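Local coordinates for protein alcohol dehydrogenase, zinc-containing (Thermotoga maritima, PDB 1VJ0) that probably catalyses zinc-dependent, reversible oxidation of alcohols as a member of the medium-chain dehydrogenase family, at residues A[60-65]-A[358-363]; A[115-120]-A[126-131]; A[173-178]-A[348-353]; A[187-192]-A[322-327]. All coordinates share one frame; numbering follows the deposited sequence. Where two conformers were deposited one is given.

Interaction 1. Residues A[60-65]-A[358-363]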
loop_
_atom_site.group_PDB
_atom_site.type_symbol
_atom_site.label_atom_id
_atom_site.label_comp_id
_atom_site.label_asym_id
_atom_site.label_seq_id
_atom_site.Cartn_x
_atom_site.Cartn_y
_atom_site.Cartn_z
ATOM N N HIS A 60 14.384 -34.232 2.358
ATOM C CA HIS A 60 15.613 -33.602 2.766
ATOM C C HIS A 60 15.876 -33.731 4.250
ATOM O O HIS A 60 17.009 -33.995 4.652
ATOM C CB HIS A 60 15.607 -32.155 2.294
ATOM C CG HIS A 60 15.434 -32.059 0.808
ATOM N ND1 HIS A 60 14.291 -31.547 0.221
ATOM C CD2 HIS A 60 16.209 -32.511 -0.206
ATOM C CE1 HIS A 60 14.398 -31.642 -1.095
ATOM N NE2 HIS A 60 15.550 -32.230 -1.379
ATOM N N MET A 61 14.821 -33.609 5.039
ATOM C CA MET A 61 14.921 -33.801 6.472
ATOM C C MET A 61 15.292 -35.249 6.801
ATOM O O MET A 61 16.174 -35.484 7.614
ATOM C CB MET A 61 13.603 -33.400 7.149
ATOM C CG MET A 61 13.258 -31.876 7.151
ATOM S SD MET A 61 11.585 -31.680 7.816
ATOM C CE MET A 61 10.807 -30.620 6.601
ATOM N N PHE A 62 14.660 -36.215 6.142
ATOM C CA PHE A 62 15.001 -37.639 6.317
ATOM C C PHE A 62 16.486 -37.895 6.044
ATOM O O PHE A 62 17.142 -38.728 6.692
ATOM C CB PHE A 62 14.130 -38.514 5.372
ATOM C CG PHE A 62 14.505 -39.967 5.358
ATOM C CD1 PHE A 62 13.983 -40.830 6.295
ATOM C CD2 PHE A 62 15.366 -40.481 4.378
ATOM C CE1 PHE A 62 14.296 -42.168 6.280
ATOM C CE2 PHE A 62 15.698 -41.812 4.365
ATOM C CZ PHE A 62 15.183 -42.663 5.327
ATOM N N ARG A 63 17.006 -37.180 5.059
ATOM C CA ARG A 63 18.365 -37.384 4.590
ATOM C C ARG A 63 19.416 -36.687 5.453
ATOM O O ARG A 63 20.603 -36.902 5.264
ATOM C CB ARG A 63 18.483 -36.912 3.142
ATOM C CG ARG A 63 17.696 -37.791 2.161
ATOM C CD ARG A 63 18.546 -38.578 1.258
ATOM N NE ARG A 63 17.848 -39.672 0.576
ATOM C CZ ARG A 63 17.983 -40.975 0.851
ATOM N NH1 ARG A 63 18.750 -41.398 1.863
ATOM N NH2 ARG A 63 17.323 -41.884 0.116
ATOM N N GLY A 64 18.976 -35.888 6.412
ATOM C CA GLY A 64 19.861 -35.150 7.280
ATOM C C GLY A 64 20.382 -33.842 6.695
ATOM O O GLY A 64 21.475 -33.406 7.036
ATOM N N GLU A 65 19.614 -33.207 5.828
ATOM C CA GLU A 65 20.077 -32.018 5.115
ATOM C C GLU A 65 19.535 -30.720 5.738
ATOM O O GLU A 65 20.043 -29.645 5.427
ATOM C CB GLU A 65 19.685 -32.127 3.620
ATOM C CG GLU A 65 20.496 -33.175 2.868
ATOM C CD GLU A 65 19.970 -33.600 1.484
ATOM O OE1 GLU A 65 18.829 -33.273 1.086
ATOM O OE2 GLU A 65 20.731 -34.316 0.775
ATOM N N GLU A 358 3.239 -47.165 5.626
ATOM C CA GLU A 358 4.072 -47.097 4.414
ATOM C C GLU A 358 4.769 -45.734 4.192
ATOM O O GLU A 358 5.166 -45.374 3.087
ATOM C CB GLU A 358 3.222 -47.491 3.230
ATOM C CG GLU A 358 2.800 -48.973 3.324
ATOM C CD GLU A 358 2.216 -49.534 2.048
ATOM O OE1 GLU A 358 1.859 -48.762 1.138
ATOM O OE2 GLU A 358 2.110 -50.772 1.922
ATOM N N ALA A 359 4.950 -44.994 5.277
ATOM C CA ALA A 359 5.615 -43.700 5.192
ATOM C C ALA A 359 6.989 -43.777 4.474
ATOM O O ALA A 359 7.394 -42.828 3.777
ATOM C CB ALA A 359 5.703 -43.005 6.609
ATOM N N ASN A 360 7.719 -44.863 4.631
ATOM C CA ASN A 360 9.025 -44.949 3.956
ATOM C C ASN A 360 8.849 -44.978 2.435
ATOM O O ASN A 360 9.599 -44.324 1.690
ATOM C CB ASN A 360 9.824 -46.163 4.449
ATOM C CG ASN A 360 10.350 -45.948 5.837
ATOM O OD1 ASN A 360 11.171 -45.076 6.037
ATOM N ND2 ASN A 360 9.855 -46.716 6.811
ATOM N N LYS A 361 7.835 -45.721 1.979
ATOM C CA LYS A 361 7.510 -45.789 0.547
ATOM C C LYS A 361 7.023 -44.439 0.026
ATOM O O LYS A 361 7.404 -44.032 -1.055
ATOM C CB LYS A 361 6.444 -46.892 0.316
ATOM C CG LYS A 361 5.970 -47.096 -1.109
ATOM C CD LYS A 361 7.080 -47.497 -2.083
ATOM N N ALA A 362 6.189 -43.738 0.795
ATOM C CA ALA A 362 5.795 -42.381 0.456
ATOM C C ALA A 362 6.975 -41.471 0.170
ATOM O O ALA A 362 6.977 -40.771 -0.822
ATOM C CB ALA A 362 4.952 -41.764 1.561
ATOM N N LEU A 363 7.953 -41.417 1.073
ATOM C CA LEU A 363 9.159 -40.612 0.855
ATOM C C LEU A 363 9.917 -41.070 -0.400
ATOM O O LEU A 363 10.405 -40.270 -1.160
ATOM C CB LEU A 363 10.066 -40.699 2.071
ATOM C CG LEU A 363 9.522 -40.028 3.345
ATOM C CD1 LEU A 363 10.259 -40.486 4.609
ATOM C CD2 LEU A 363 9.609 -38.537 3.248
#
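Phe62 and Leu363 meet between the end of helix 56-62 and the first turns of helix 359-368. Followed outward, the phenylalanine leaves its helix with CG anti to the backbone N (chi1 173°), which carries the ring toward helix 359-368. From CB the methyl CD1 of Leu363 is still 4.4 Å away; the approach tightens along the near side of the ring, where Phe62 CD1 comes to 4.1 Å from Leu363 CD1. The methyl stands obliquely to the ring, so this is simple apolar packing. One atom further, Phe62 CE1 passes 4.3 Å from Asn360 OD1, again at a slant; that oxygen accepts a hydrogen bond from Leu30 N. Across the ring, CE2 lies over a face of the guanidinium of Arg63, toward its rim. Arg63 NE forms a salt bridge with Glu367 OE2, a second link to helix 359-368, and NH1 bonds Asn27 OD1.

Only 99 Å² is buried in all, and no hydrogen bond crosses. Helix 56-62 closes in a Schellman motif at Gly64, whose phi is positive. The side chain of Leu363 lies about 8 Å from that of Cys55, a ligand of the first zinc. This return of a C-terminal helix to a helix of the GroES-like part is typical of the catalytic domain of medium-chain dehydrogenases.

Interaction 2. Residues A[115-120]-A[126-131]. With ZN (zinc ion), chain E.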
loop_
_atom_site.group_PDB
_atom_site.type_symbol
_atom_site.label_atom_id
_atom_site.label_comp_id
_atom_site.label_asym_id
_atom_site.label_seq_id
_atom_site.Cartn_x
_atom_site.Cartn_y
_atom_site.Cartn_z
ATOM N N CYS A 115 8.286 -10.734 19.754
ATOM C CA CYS A 115 9.481 -10.158 19.191
ATOM C C CYS A 115 9.163 -9.011 18.238
ATOM O O CYS A 115 7.990 -8.699 17.960
ATOM C CB CYS A 115 10.292 -11.229 18.478
ATOM S SG CYS A 115 9.516 -11.773 16.979
ATOM N N TYR A 116 10.215 -8.398 17.730
ATOM C CA TYR A 116 10.123 -7.325 16.750
ATOM C C TYR A 116 9.249 -7.722 15.570
ATOM O O TYR A 116 8.431 -6.939 15.100
ATOM C CB TYR A 116 11.502 -6.940 16.236
ATOM C CG TYR A 116 11.527 -5.880 15.141
ATOM C CD1 TYR A 116 11.500 -4.514 15.450
ATOM C CD2 TYR A 116 11.517 -6.238 13.817
ATOM C CE1 TYR A 116 11.505 -3.561 14.460
ATOM C CE2 TYR A 116 11.507 -5.303 12.830
ATOM C CZ TYR A 116 11.514 -3.971 13.129
ATOM O OH TYR A 116 11.567 -3.042 12.089
ATOM N N TRP A 117 9.458 -8.931 15.059
ATOM C CA TRP A 117 8.742 -9.330 13.869
ATOM C C TRP A 117 7.281 -9.623 14.149
ATOM O O TRP A 117 6.419 -9.250 13.319
ATOM C CB TRP A 117 9.425 -10.487 13.158
ATOM C CG TRP A 117 10.720 -10.115 12.516
ATOM C CD1 TRP A 117 10.910 -9.574 11.276
ATOM C CD2 TRP A 117 12.023 -10.237 13.092
ATOM N NE1 TRP A 117 12.252 -9.378 11.043
ATOM C CE2 TRP A 117 12.959 -9.789 12.126
ATOM C CE3 TRP A 117 12.507 -10.711 14.330
ATOM C CZ2 TRP A 117 14.336 -9.753 12.369
ATOM C CZ3 TRP A 117 13.898 -10.666 14.564
ATOM C CH2 TRP A 117 14.773 -10.233 13.580
ATOM N N CYS A 118 6.999 -10.318 15.249
ATOM C CA CYS A 118 5.633 -10.610 15.630
ATOM C C CYS A 118 4.874 -9.324 16.026
ATOM O O CYS A 118 3.710 -9.199 15.740
ATOM C CB CYS A 118 5.591 -11.568 16.787
ATOM S SG CYS A 118 6.167 -13.273 16.426
ATOM N N LYS A 119 5.529 -8.373 16.684
ATOM C CA LYS A 119 4.798 -7.241 17.304
ATOM C C LYS A 119 5.006 -5.864 16.677
ATOM O O LYS A 119 4.159 -5.000 16.848
ATOM C CB LYS A 119 5.084 -7.155 18.806
ATOM C CG LYS A 119 4.313 -8.213 19.631
ATOM C CD LYS A 119 2.835 -7.743 19.779
ATOM C CE LYS A 119 1.984 -8.644 20.653
ATOM N NZ LYS A 119 2.573 -8.900 22.013
ATOM N N VAL A 120 6.116 -5.634 15.995
ATOM C CA VAL A 120 6.416 -4.302 15.525
ATOM C C VAL A 120 6.250 -4.259 14.033
ATOM O O VAL A 120 5.473 -3.452 13.533
ATOM C CB VAL A 120 7.790 -3.816 15.935
ATOM C CG1 VAL A 120 8.052 -2.439 15.379
ATOM C CG2 VAL A 120 7.960 -3.781 17.488
ATOM N N LEU A 126 8.566 -14.298 9.902
ATOM C CA LEU A 126 10.010 -14.053 10.167
ATOM C C LEU A 126 10.471 -14.200 11.646
ATOM O O LEU A 126 11.626 -13.939 11.983
ATOM C CB LEU A 126 10.469 -12.690 9.623
ATOM C CG LEU A 126 10.180 -12.420 8.150
ATOM C CD1 LEU A 126 10.574 -11.030 7.690
ATOM C CD2 LEU A 126 10.809 -13.481 7.319
ATOM N N CYS A 127 9.585 -14.648 12.505
ATOM C CA CYS A 127 9.887 -14.782 13.924
ATOM C C CYS A 127 11.074 -15.753 14.066
ATOM O O CYS A 127 11.067 -16.829 13.498
ATOM C CB CYS A 127 8.666 -15.334 14.618
ATOM S SG CYS A 127 8.949 -15.789 16.349
ATOM N N PRO A 128 12.128 -15.363 14.758
ATOM C CA PRO A 128 13.259 -16.276 14.936
ATOM C C PRO A 128 12.957 -17.458 15.889
ATOM O O PRO A 128 13.790 -18.328 16.038
ATOM C CB PRO A 128 14.348 -15.369 15.526
ATOM C CG PRO A 128 13.579 -14.227 16.211
ATOM C CD PRO A 128 12.309 -14.081 15.439
ATOM N N ASN A 129 11.804 -17.461 16.556
ATOM C CA ASN A 129 11.508 -18.454 17.581
ATOM C C ASN A 129 10.392 -19.340 17.088
ATOM O O ASN A 129 9.670 -19.921 17.876
ATOM C CB ASN A 129 11.046 -17.749 18.865
ATOM C CG ASN A 129 12.089 -16.773 19.429
ATOM O OD1 ASN A 129 13.205 -17.167 19.697
ATOM N ND2 ASN A 129 11.696 -15.491 19.639
ATOM N N ARG A 130 10.222 -19.413 15.777
ATOM C CA ARG A 130 9.085 -20.124 15.143
ATOM C C ARG A 130 9.232 -21.657 15.298
ATOM O O ARG A 130 10.283 -22.228 14.996
ATOM C CB ARG A 130 9.033 -19.719 13.664
ATOM C CG ARG A 130 7.852 -20.156 12.864
ATOM C CD ARG A 130 7.757 -19.478 11.466
ATOM N NE ARG A 130 6.811 -20.219 10.687
ATOM C CZ ARG A 130 7.113 -21.277 9.929
ATOM N NH1 ARG A 130 8.377 -21.694 9.775
ATOM N NH2 ARG A 130 6.137 -21.918 9.322
ATOM N N LYS A 131 8.188 -22.267 15.845
ATOM C CA LYS A 131 8.135 -23.676 16.230
ATOM C C LYS A 131 7.178 -24.373 15.253
ATOM O O LYS A 131 6.018 -23.945 15.117
ATOM C CB LYS A 131 7.552 -23.820 17.638
ATOM C CG LYS A 131 8.449 -23.353 18.744
ATOM C CD LYS A 131 7.806 -23.661 20.093
HETATM ZN ZN ZN E . 8.256 -13.726 17.347
#
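Cys115, Cys118 and Cys127 join the two segments through one zinc ion, and Cys112 supplies the fourth thiolate. With CxxC spacing at Cys112, Cys115 and Cys118, this Cys4 site is consistent with the structural zinc lobe of zinc-containing alcohol dehydrogenases. The SG atoms of Cys115 and Cys127 each stand 2.4 Å from the zinc, and Cys118 SG 2.3 Å. Within the segments, Cys118 N donates to Cys115 SG over 3.4 Å in a nearly straight bond (170°), a helix-capping bond, and Asn129 N donates to Cys127 SG at 3.3 Å. Such donors would be expected to spread the charge of the thiolates. Cys127 has SG anti to its backbone N (chi1 172°), which aims the sulfur at the metal.

The tight part continues at Trp117, which crosses Leu126 at about a right angle and whose NE1 donates to Arg290 O of the second subunit. Leu126 CB sits over the five-membered ring, 4.0 Å from its centroid and 29° off the normal, a CH-pi contact. Tyr116 CD2 covers the opposite face toward the rim. Pro128, though exposed, still packs closely, its CD 3.6 Å from Trp117 CE3 in an oblique approach. The contact thins out at exposed Asn129, in the type I turn from Cys127 to Arg130, whose side chain gets no closer than 4.6 Å to segment 115-120.

The short helix 116-119 thus lies against the loop running into strand 131-132, where Lys131 pairs by backbone with Ile110 of strand 109-110.

Interaction 3. Residues A[173-178]-A[348-353]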
loop_
_atom_site.group_PDB
_atom_site.type_symbol
_atom_site.label_atom_id
_atom_site.label_comp_id
_atom_site.label_asym_id
_atom_site.label_seq_id
_atom_site.Cartn_x
_atom_site.Cartn_y
_atom_site.Cartn_z
ATOM N N LEU A 173 -6.890 -29.956 1.794
ATOM C CA LEU A 173 -6.502 -28.964 2.800
ATOM C C LEU A 173 -5.134 -29.255 3.420
ATOM O O LEU A 173 -4.319 -28.348 3.584
ATOM C CB LEU A 173 -7.542 -28.846 3.921
ATOM C CG LEU A 173 -8.831 -28.181 3.453
ATOM C CD1 LEU A 173 -9.859 -28.218 4.578
ATOM C CD2 LEU A 173 -8.552 -26.754 2.986
ATOM N N ALA A 174 -4.889 -30.489 3.775
ATOM C CA ALA A 174 -3.568 -30.848 4.335
ATOM C C ALA A 174 -2.415 -30.422 3.409
ATOM O O ALA A 174 -1.473 -29.692 3.835
ATOM C CB ALA A 174 -3.501 -32.321 4.654
ATOM N N MET A 175 -2.512 -30.783 2.150
ATOM C CA MET A 175 -1.482 -30.380 1.174
ATOM C C MET A 175 -1.353 -28.850 1.035
ATOM O O MET A 175 -0.252 -28.308 0.933
ATOM C CB MET A 175 -1.793 -31.031 -0.167
ATOM C CG MET A 175 -1.250 -30.238 -1.323
ATOM S SD MET A 175 -1.712 -30.959 -2.850
ATOM C CE MET A 175 -3.481 -30.762 -2.893
ATOM N N ALA A 176 -2.481 -28.157 1.071
ATOM C CA ALA A 176 -2.551 -26.724 0.843
ATOM C C ALA A 176 -1.797 -25.927 1.888
ATOM O O ALA A 176 -1.358 -24.797 1.640
ATOM C CB ALA A 176 -4.003 -26.275 0.894
ATOM N N MET A 177 -1.680 -26.516 3.059
ATOM C CA MET A 177 -1.169 -25.834 4.244
ATOM C C MET A 177 0.260 -25.408 4.015
ATOM O O MET A 177 0.710 -24.399 4.564
ATOM C CB MET A 177 -1.151 -26.798 5.428
ATOM C CG MET A 177 -2.474 -27.302 5.863
ATOM S SD MET A 177 -3.324 -25.959 6.670
ATOM C CE MET A 177 -4.089 -25.073 5.262
ATOM N N CYS A 178 0.987 -26.209 3.256
ATOM C CA CYS A 178 2.362 -25.892 3.033
ATOM C C CYS A 178 2.531 -25.143 1.709
ATOM O O CYS A 178 2.606 -23.879 1.726
ATOM C CB CYS A 178 3.185 -27.164 3.029
ATOM S SG CYS A 178 4.868 -26.760 2.709
ATOM N N LYS A 348 -6.566 -32.946 -8.121
ATOM C CA LYS A 348 -5.774 -33.529 -9.175
ATOM C C LYS A 348 -4.257 -33.647 -8.847
ATOM O O LYS A 348 -3.537 -34.413 -9.479
ATOM C CB LYS A 348 -5.985 -32.754 -10.490
ATOM C CG LYS A 348 -7.442 -32.771 -11.030
ATOM C CD LYS A 348 -7.541 -31.991 -12.347
ATOM C CE LYS A 348 -8.974 -31.875 -12.814
ATOM N NZ LYS A 348 -9.507 -33.190 -13.282
ATOM N N LEU A 349 -3.773 -32.883 -7.905
ATOM C CA LEU A 349 -2.389 -32.899 -7.511
ATOM C C LEU A 349 -2.039 -34.142 -6.680
ATOM O O LEU A 349 -0.884 -34.545 -6.635
ATOM C CB LEU A 349 -2.076 -31.653 -6.708
ATOM C CG LEU A 349 -1.782 -30.361 -7.459
ATOM C CD1 LEU A 349 -2.924 -29.919 -8.327
ATOM C CD2 LEU A 349 -1.463 -29.257 -6.463
ATOM N N ILE A 350 -3.035 -34.762 -6.045
ATOM C CA ILE A 350 -2.776 -35.938 -5.185
ATOM C C ILE A 350 -2.708 -37.161 -6.042
ATOM O O ILE A 350 -3.699 -37.583 -6.595
ATOM C CB ILE A 350 -3.830 -36.080 -4.068
ATOM C CG1 ILE A 350 -3.779 -34.832 -3.188
ATOM C CG2 ILE A 350 -3.553 -37.387 -3.239
ATOM C CD1 ILE A 350 -5.006 -34.580 -2.364
ATOM N N THR A 351 -1.509 -37.693 -6.214
ATOM C CA THR A 351 -1.319 -38.830 -7.089
ATOM C C THR A 351 -1.303 -40.133 -6.364
ATOM O O THR A 351 -1.527 -41.170 -7.001
ATOM C CB THR A 351 -0.026 -38.720 -7.899
ATOM O OG1 THR A 351 1.064 -38.395 -7.043
ATOM C CG2 THR A 351 -0.115 -37.597 -8.924
ATOM N N HIS A 352 -1.038 -40.101 -5.056
ATOM C CA HIS A 352 -0.888 -41.342 -4.295
ATOM C C HIS A 352 -1.457 -41.142 -2.893
ATOM O O HIS A 352 -1.229 -40.105 -2.277
ATOM C CB HIS A 352 0.580 -41.668 -4.151
ATOM C CG HIS A 352 1.251 -42.030 -5.445
ATOM N ND1 HIS A 352 1.683 -41.085 -6.350
ATOM C CD2 HIS A 352 1.537 -43.235 -5.991
ATOM C CE1 HIS A 352 2.217 -41.695 -7.397
ATOM N NE2 HIS A 352 2.165 -42.999 -7.193
ATOM N N ARG A 353 -2.173 -42.132 -2.400
ATOM C CA ARG A 353 -2.613 -42.165 -1.004
ATOM C C ARG A 353 -2.152 -43.460 -0.403
ATOM O O ARG A 353 -2.494 -44.523 -0.917
ATOM C CB ARG A 353 -4.125 -42.085 -0.890
ATOM C CG ARG A 353 -4.706 -40.821 -1.457
ATOM C CD ARG A 353 -5.891 -40.236 -0.704
ATOM N NE ARG A 353 -6.761 -41.274 -0.164
ATOM C CZ ARG A 353 -7.139 -41.415 1.116
ATOM N NH1 ARG A 353 -6.746 -40.565 2.049
ATOM N NH2 ARG A 353 -7.934 -42.440 1.451
#
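Met175 of helix 170-188 reaches across to Leu349 and Ile350, meeting the first at about a right angle and the second obliquely. The difference in approach follows from its shape. CG is broadly anti to the backbone N (chi1 153°) and the chain runs extended as far as the sulfur; the last bond then bends (chi3 66°), so that the sulfur faces mainly Leu349 and the methyl mainly Ile350. Met175 SD abuts the base of the leucine, 3.9 Å from Leu349 CB, with Leu349 CD2 at 4.0 Å. The terminal CE turns to the long branch of the isoleucine and lies 4.1 Å from both Ile350 CG1 and Ile350 CD1. The CB of Leu349 already faces the helix, whereas Ile350 comes near through the end of its side chain.

The contact joins helix 170-188, which carries the zinc ligand Cys178 in a wider pi-type turn, to the chain leading into strand 352-355 of the mixed sheet. Phe210 of helix 206-217 touches both Met175 and Leu349, and Ile375 of strand 374-377 packs on Ile350. The Met175 side chain is about 4 Å from that of Glu78, another zinc ligand.

No hydrogen bond or charge pair crosses the 126 Å² interface. Its chemistry is that of sulfur and hydrocarbon surfaces in van der Waals contact, which implies cohesion by shape and burial beside the metal site, without directional bonds.

Interaction 4. Residues A[187-192]-A[322-327]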
loop_
_atom_site.group_PDB
_atom_site.type_symbol
_atom_site.label_atom_id
_atom_site.label_comp_id
_atom_site.label_asym_id
_atom_site.label_seq_id
_atom_site.Cartn_x
_atom_site.Cartn_y
_atom_site.Cartn_z
ATOM N N PHE A 187 1.777 -14.193 -3.816
ATOM C CA PHE A 187 0.792 -13.359 -4.504
ATOM C C PHE A 187 0.325 -12.198 -3.660
ATOM O O PHE A 187 0.122 -11.083 -4.190
ATOM C CB PHE A 187 -0.375 -14.225 -4.968
ATOM C CG PHE A 187 -0.073 -15.012 -6.218
ATOM C CD1 PHE A 187 0.531 -16.256 -6.151
ATOM C CD2 PHE A 187 -0.432 -14.506 -7.483
ATOM C CE1 PHE A 187 0.831 -16.975 -7.322
ATOM C CE2 PHE A 187 -0.169 -15.210 -8.643
ATOM C CZ PHE A 187 0.514 -16.470 -8.553
ATOM N N ASP A 188 0.223 -12.414 -2.355
ATOM C CA ASP A 188 -0.246 -11.387 -1.422
ATOM C C ASP A 188 0.741 -10.234 -1.351
ATOM O O ASP A 188 0.357 -9.133 -1.000
ATOM C CB ASP A 188 -0.388 -11.991 -0.029
ATOM C CG ASP A 188 -1.207 -11.165 0.892
ATOM O OD1 ASP A 188 -2.393 -10.880 0.582
ATOM O OD2 ASP A 188 -0.741 -10.803 1.994
ATOM N N GLU A 189 2.012 -10.476 -1.666
ATOM C CA GLU A 189 3.014 -9.391 -1.623
ATOM C C GLU A 189 2.885 -8.393 -2.796
ATOM O O GLU A 189 3.405 -7.287 -2.726
ATOM C CB GLU A 189 4.429 -9.975 -1.607
ATOM C CG GLU A 189 4.793 -10.676 -0.328
ATOM C CD GLU A 189 4.734 -9.741 0.877
ATOM O OE1 GLU A 189 5.253 -8.602 0.821
ATOM O OE2 GLU A 189 4.098 -10.117 1.860
ATOM N N TYR A 190 2.209 -8.782 -3.864
ATOM C CA TYR A 190 1.987 -7.903 -5.032
ATOM C C TYR A 190 1.086 -6.697 -4.667
ATOM O O TYR A 190 -0.011 -6.898 -4.174
ATOM C CB TYR A 190 1.291 -8.706 -6.128
ATOM C CG TYR A 190 1.191 -7.978 -7.450
ATOM C CD1 TYR A 190 2.342 -7.631 -8.150
ATOM C CD2 TYR A 190 -0.025 -7.731 -8.038
ATOM C CE1 TYR A 190 2.267 -6.998 -9.378
ATOM C CE2 TYR A 190 -0.126 -7.095 -9.279
ATOM C CZ TYR A 190 1.014 -6.713 -9.927
ATOM O OH TYR A 190 0.945 -6.115 -11.146
ATOM N N PRO A 191 1.560 -5.474 -4.864
ATOM C CA PRO A 191 0.852 -4.302 -4.328
ATOM C C PRO A 191 -0.328 -3.765 -5.156
ATOM O O PRO A 191 -0.789 -2.720 -4.859
ATOM C CB PRO A 191 1.977 -3.256 -4.221
ATOM C CG PRO A 191 2.922 -3.601 -5.318
ATOM C CD PRO A 191 2.871 -5.106 -5.443
ATOM N N GLU A 192 -0.775 -4.456 -6.206
ATOM C CA GLU A 192 -1.927 -4.028 -7.013
ATOM C C GLU A 192 -2.880 -5.228 -7.141
ATOM O O GLU A 192 -2.531 -6.350 -6.773
ATOM C CB GLU A 192 -1.490 -3.642 -8.454
ATOM C CG GLU A 192 -0.580 -2.453 -8.630
ATOM C CD GLU A 192 -1.213 -1.143 -8.208
ATOM O OE1 GLU A 192 -2.374 -0.837 -8.604
ATOM O OE2 GLU A 192 -0.525 -0.414 -7.457
ATOM N N LYS A 322 11.210 -9.980 -4.792
ATOM C CA LYS A 322 10.752 -10.119 -3.415
ATOM C C LYS A 322 10.895 -11.567 -2.999
ATOM O O LYS A 322 10.216 -12.403 -3.558
ATOM C CB LYS A 322 9.274 -9.716 -3.345
ATOM C CG LYS A 322 8.572 -9.919 -2.020
ATOM C CD LYS A 322 9.018 -8.876 -1.019
ATOM C CE LYS A 322 8.950 -9.373 0.398
ATOM N NZ LYS A 322 9.742 -8.504 1.355
ATOM N N GLY A 323 11.765 -11.877 -2.026
ATOM C CA GLY A 323 11.858 -13.245 -1.558
ATOM C C GLY A 323 10.695 -13.557 -0.628
ATOM O O GLY A 323 10.244 -12.680 0.130
ATOM N N ILE A 324 10.240 -14.813 -0.649
ATOM C CA ILE A 324 9.080 -15.264 0.114
ATOM C C ILE A 324 9.480 -16.389 1.090
ATOM O O ILE A 324 9.942 -17.469 0.664
ATOM C CB ILE A 324 7.934 -15.752 -0.839
ATOM C CG1 ILE A 324 7.609 -14.698 -1.876
ATOM C CG2 ILE A 324 6.714 -16.201 -0.022
ATOM C CD1 ILE A 324 7.086 -13.409 -1.342
ATOM N N TRP A 325 9.365 -16.107 2.384
ATOM C CA TRP A 325 9.668 -17.070 3.410
ATOM C C TRP A 325 8.356 -17.580 4.051
ATOM O O TRP A 325 7.649 -16.807 4.706
ATOM C CB TRP A 325 10.573 -16.468 4.495
ATOM C CG TRP A 325 10.963 -17.508 5.491
ATOM C CD1 TRP A 325 10.662 -17.559 6.828
ATOM C CD2 TRP A 325 11.711 -18.657 5.204
ATOM N NE1 TRP A 325 11.192 -18.694 7.384
ATOM C CE2 TRP A 325 11.849 -19.386 6.405
ATOM C CE3 TRP A 325 12.321 -19.149 4.032
ATOM C CZ2 TRP A 325 12.533 -20.596 6.475
ATOM C CZ3 TRP A 325 12.980 -20.376 4.091
ATOM C CH2 TRP A 325 13.094 -21.075 5.320
ATOM N N VAL A 326 8.108 -18.880 3.903
ATOM C CA VAL A 326 6.972 -19.566 4.521
ATOM C C VAL A 326 5.664 -18.724 4.465
ATOM O O VAL A 326 5.333 -18.191 3.393
ATOM C CB VAL A 326 7.342 -20.204 5.924
ATOM C CG1 VAL A 326 8.572 -21.127 5.760
ATOM C CG2 VAL A 326 7.585 -19.190 6.958
ATOM N N SER A 327 4.886 -18.717 5.531
ATOM C CA SER A 327 3.602 -18.051 5.545
ATOM C C SER A 327 3.203 -17.908 6.976
ATOM O O SER A 327 3.797 -18.532 7.863
ATOM C CB SER A 327 2.578 -18.905 4.821
ATOM O OG SER A 327 2.594 -20.211 5.341
#
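Glu189 has CG anti to its carbonyl carbon and folds at the next bond (chi2 -61°), while Lys322, which it meets, sends CG out anti to the backbone N and then kinks (chi2 74°). The bends lay the two chains obliquely across each other. Glu189 OE1 comes 3.8 Å from Lys322 CE, yet stays 4.5 Å from Lys322 NZ, beyond a salt bridge; the opposite charges probably still attract. The ammonium is instead hydrogen-bonded to Asn318 O and Thr320 OG1 of the second subunit. Nearer the backbone, Glu189 CB and Lys322 CG are 4.2 Å apart.

The aliphatic part of the glutamate has an apolar partner too. Ile324 CD1 touches Glu189 CG at 3.7 Å, the two side chains running past each other in opposite directions. Phe293 of strand 292-296 packs on both Glu189 and Lys322.

The contact therefore joins the chain just past helix 170-188 to the end of strand 320-323, an edge strand, within this chain, of the parallel sheet. Lys322 pairs antiparallel with a strand of the second subunit, so the sheet continues between chains, as in the dimers of Rossmann-fold medium-chain dehydrogenases.

Interactions 3 and 4 are buried and share helix 170-188, whose first half packs on segment 348-353, while the residue just past its end packs on segment 322-327; the first is wholly apolar, the second mixes hydrocarbon with charge at a subunit boundary. Interactions 1 and 2 are partly buried and differ in chemistry: a small apolar touch between helices against a metal-centred junction. Interactions 1 and 3 follow each other through strand 352-355 and helix 359-368, and both lie near the first zinc; interaction 2 holds the second. Interactions 2 and 4 touch directly, Arg130 CZ lying 3.7 Å from Val326 CG2, and both reach the second subunit.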